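Local structure of putative cytoplasmic protein (Salmonella typhimurium, 4JUR) at residues G126-K131 against G170-L175. The protein is probably a type VI secretion amidase effector of the Tae4 family, which cleaves amide bonds in the peptidoglycan of rival bacteria. Residues are numbered along the deposited sequence; the frame is centred on the assembly and turned at random.
Sequences GIIVVK and GTLWIL
Ile127 and Trp173 form a hydrogen-bonded pair in two antiparallel strands, the axes of whose short segments approach to 4.6 Å at 164°, and Val129 and Thr171 form the next. Ile127 N donates to Trp173 O along a distinctly bent path, whereas Val129 N reaches Thr171 O at 2.8 Å and nearly straight, 167°; Trp173 N to Ile127 O and Thr171 N to Val129 O complete the two pairs. Ile128 and Leu172 make the non-hydrogen-bonded pair between them, where CA-H groups lean on carbonyl oxygens.

Ile127, Val129, Thr171 and Trp173 share one face of the sheet. The indole lies beside the first strand with its six-membered ring edge-on: CZ3 meets Val129 CG2 at 3.6 Å, and Ile127 O lies in the ring plane near CE3. With CG anti to the carbonyl carbon (chi1 -67°), the benzo edge is turned toward Val129, while NE1 is satisfied by Gly107 O. Beta-branched Ile127 and Val129 suit an extended backbone, and their side chains touch Leu102 of helix 95-106. On the other face Leu172 CD1 packs 3.8 Å from Ile128 CB, its CG anti to the backbone N and CD1 turned toward the first strand.

Where the second strand ends, Leu175 swings CD2 to within 3.5 Å of Ile127 CG1 and lies against Gly126 CA. Gly126, whose backbone angles are open chiefly to glycine, also brings its CA close to Trp173 O. Gly170 CA makes a CA-H...O contact with Val129 O, 3.2 Å.

These are the two central strands of a four-stranded antiparallel sheet, with helix 95-106 against the tryptophan-bearing face, consistent with the papain-like, sheet-and-helix architecture of clan CA amidases.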
ATOM      1  N   GLY A 126     -11.764  38.428 -13.372  1.00 45.99           N
ATOM      2  CA  GLY A 126     -11.106  37.526 -14.302  1.00 47.61           C
ATOM      3  C   GLY A 126     -10.723  36.175 -13.715  1.00 46.91           C
ATOM      4  O   GLY A 126     -11.425  35.627 -12.879  1.00 45.99           O
ATOM      5  N   ILE A 127      -9.608  35.622 -14.171  1.00 45.74           N
ATOM      6  CA  ILE A 127      -9.175  34.321 -13.699  1.00 41.64           C
ATOM      7  C   ILE A 127      -8.396  34.507 -12.421  1.00 40.48           C
ATOM      8  O   ILE A 127      -7.407  35.231 -12.406  1.00 43.01           O
ATOM      9  CB  ILE A 127      -8.307  33.615 -14.742  1.00 41.64           C
ATOM     10  CG1 ILE A 127      -9.129  33.342 -15.994  1.00 42.54           C
ATOM     11  CG2 ILE A 127      -7.777  32.307 -14.191  1.00 40.55           C
ATOM     12  CD1 ILE A 127      -8.319  33.277 -17.253  1.00 46.95           C
ATOM     13  N   ILE A 128      -8.850  33.869 -11.346  1.00 38.35           N
ATOM     14  CA  ILE A 128      -8.135  33.914 -10.072  1.00 40.44           C
ATOM     15  C   ILE A 128      -7.559  32.529  -9.748  1.00 41.11           C
ATOM     16  O   ILE A 128      -8.174  31.489 -10.082  1.00 40.95           O
ATOM     17  CB  ILE A 128      -9.026  34.483  -8.916  1.00 43.22           C
ATOM     18  CG1 ILE A 128      -8.219  34.672  -7.625  1.00 42.26           C
ATOM     19  CG2 ILE A 128     -10.255  33.612  -8.671  1.00 41.00           C
ATOM     20  CD1 ILE A 128      -9.094  35.074  -6.451  1.00 41.12           C
ATOM     21  N   VAL A 129      -6.349  32.534  -9.178  1.00 40.08           N
ATOM     22  CA  VAL A 129      -5.661  31.330  -8.689  1.00 36.98           C
ATOM     23  C   VAL A 129      -5.345  31.472  -7.209  1.00 39.56           C
ATOM     24  O   VAL A 129      -4.734  32.462  -6.777  1.00 39.35           O
ATOM     25  CB  VAL A 129      -4.321  31.042  -9.413  1.00 38.02           C
ATOM     26  CG1 VAL A 129      -3.609  29.879  -8.741  1.00 36.97           C
ATOM     27  CG2 VAL A 129      -4.544  30.714 -10.892  1.00 38.04           C
ATOM     28  N   VAL A 130      -5.770  30.487  -6.422  1.00 38.10           N
ATOM     29  CA  VAL A 130      -5.431  30.465  -5.012  1.00 36.15           C
ATOM     30  C   VAL A 130      -4.562  29.247  -4.709  1.00 38.74           C
ATOM     31  O   VAL A 130      -4.999  28.108  -4.862  1.00 40.73           O
ATOM     32  CB  VAL A 130      -6.698  30.425  -4.164  1.00 38.65           C
ATOM     33  CG1 VAL A 130      -6.374  30.793  -2.742  1.00 38.61           C
ATOM     34  CG2 VAL A 130      -7.713  31.405  -4.731  1.00 39.48           C
ATOM     35  N   LYS A 131      -3.326  29.483  -4.291  1.00 37.95           N
ATOM     36  CA  LYS A 131      -2.407  28.399  -3.934  1.00 39.76           C
ATOM     37  C   LYS A 131      -2.318  28.324  -2.430  1.00 39.06           C
ATOM     38  O   LYS A 131      -2.498  29.332  -1.763  1.00 37.25           O
ATOM     39  CB  LYS A 131      -1.001  28.682  -4.464  1.00 43.65           C
ATOM     40  CG  LYS A 131      -0.793  28.441  -5.936  1.00 49.44           C
ATOM     41  CD  LYS A 131       0.695  28.482  -6.273  1.00 53.17           C
ATOM     42  CE  LYS A 131       1.091  29.740  -7.060  1.00 60.46           C
ATOM     43  NZ  LYS A 131       1.061  30.985  -6.218  1.00 58.65           N
ATOM     44  N   GLY A 170      -3.028  34.539  -3.470  1.00 37.80           N
ATOM     45  CA  GLY A 170      -4.029  34.599  -4.502  1.00 37.88           C
ATOM     46  C   GLY A 170      -3.477  35.437  -5.630  1.00 43.47           C
ATOM     47  O   GLY A 170      -2.877  36.483  -5.395  1.00 43.94           O
ATOM     48  N   THR A 171      -3.652  34.984  -6.862  1.00 39.94           N
ATOM     49  CA  THR A 171      -3.217  35.803  -7.975  1.00 43.74           C
ATOM     50  C   THR A 171      -4.291  35.924  -9.054  1.00 44.45           C
ATOM     51  O   THR A 171      -5.045  34.986  -9.309  1.00 44.69           O
ATOM     52  CB  THR A 171      -1.811  35.393  -8.523  1.00 41.44           C
ATOM     53  OG1 THR A 171      -1.878  35.170  -9.933  1.00 43.56           O
ATOM     54  CG2 THR A 171      -1.273  34.157  -7.822  1.00 43.87           C
ATOM     55  N   LEU A 172      -4.371  37.106  -9.658  1.00 46.64           N
ATOM     56  CA  LEU A 172      -5.455  37.443 -10.577  1.00 44.44           C
ATOM     57  C   LEU A 172      -4.950  38.010 -11.904  1.00 47.96           C
ATOM     58  O   LEU A 172      -4.154  38.972 -11.933  1.00 49.47           O
ATOM     59  CB  LEU A 172      -6.382  38.471  -9.945  1.00 41.44           C
ATOM     60  CG  LEU A 172      -7.539  38.849 -10.858  1.00 43.76           C
ATOM     61  CD1 LEU A 172      -8.702  37.916 -10.583  1.00 45.16           C
ATOM     62  CD2 LEU A 172      -7.943  40.292 -10.664  1.00 48.99           C
ATOM     63  N   TRP A 173      -5.403  37.384 -12.985  1.00 45.49           N
ATOM     64  CA  TRP A 173      -5.301  37.942 -14.316  1.00 47.41           C
ATOM     65  C   TRP A 173      -6.665  38.501 -14.680  1.00 49.10           C
ATOM     66  O   TRP A 173      -7.660  37.769 -14.763  1.00 44.20           O
ATOM     67  CB  TRP A 173      -4.943  36.875 -15.334  1.00 49.27           C
ATOM     68  CG  TRP A 173      -3.591  36.298 -15.193  1.00 49.16           C
ATOM     69  CD1 TRP A 173      -2.480  36.662 -15.874  1.00 50.09           C
ATOM     70  CD2 TRP A 173      -3.211  35.218 -14.342  1.00 45.60           C
ATOM     71  NE1 TRP A 173      -1.416  35.882 -15.493  1.00 50.31           N
ATOM     72  CE2 TRP A 173      -1.840  34.986 -14.551  1.00 47.66           C
ATOM     73  CE3 TRP A 173      -3.893  34.433 -13.409  1.00 46.23           C
ATOM     74  CZ2 TRP A 173      -1.132  33.995 -13.869  1.00 49.34           C
ATOM     75  CZ3 TRP A 173      -3.188  33.443 -12.733  1.00 48.30           C
ATOM     76  CH2 TRP A 173      -1.823  33.232 -12.969  1.00 45.54           C
ATOM     77  N   ILE A 174      -6.701  39.808 -14.896  1.00 50.22           N
ATOM     78  CA  ILE A 174      -7.913  40.481 -15.285  1.00 49.49           C
ATOM     79  C   ILE A 174      -8.360  40.031 -16.678  1.00 51.32           C
ATOM     80  O   ILE A 174      -7.555  39.864 -17.591  1.00 48.33           O
ATOM     81  CB  ILE A 174      -7.731  42.000 -15.192  1.00 51.80           C
ATOM     82  CG1 ILE A 174      -7.624  42.399 -13.726  1.00 50.95           C
ATOM     83  CG2 ILE A 174      -8.887  42.758 -15.863  1.00 51.60           C
ATOM     84  CD1 ILE A 174      -7.228  43.847 -13.531  1.00 55.48           C
ATOM     85  N   LEU A 175      -9.653  39.770 -16.798  1.00 50.83           N
ATOM     86  CA  LEU A 175     -10.270  39.520 -18.082  1.00 55.39           C
ATOM     87  C   LEU A 175     -11.088  40.762 -18.431  1.00 56.62           C
ATOM     88  O   LEU A 175     -11.740  41.340 -17.558  1.00 54.78           O
ATOM     89  CB  LEU A 175     -11.170  38.277 -18.020  1.00 53.08           C
ATOM     90  CG  LEU A 175     -10.583  36.906 -18.383  1.00 50.93           C
ATOM     91  CD1 LEU A 175      -9.072  36.871 -18.323  1.00 47.80           C
ATOM     92  CD2 LEU A 175     -11.171  35.822 -17.495  1.00 45.53           C
TER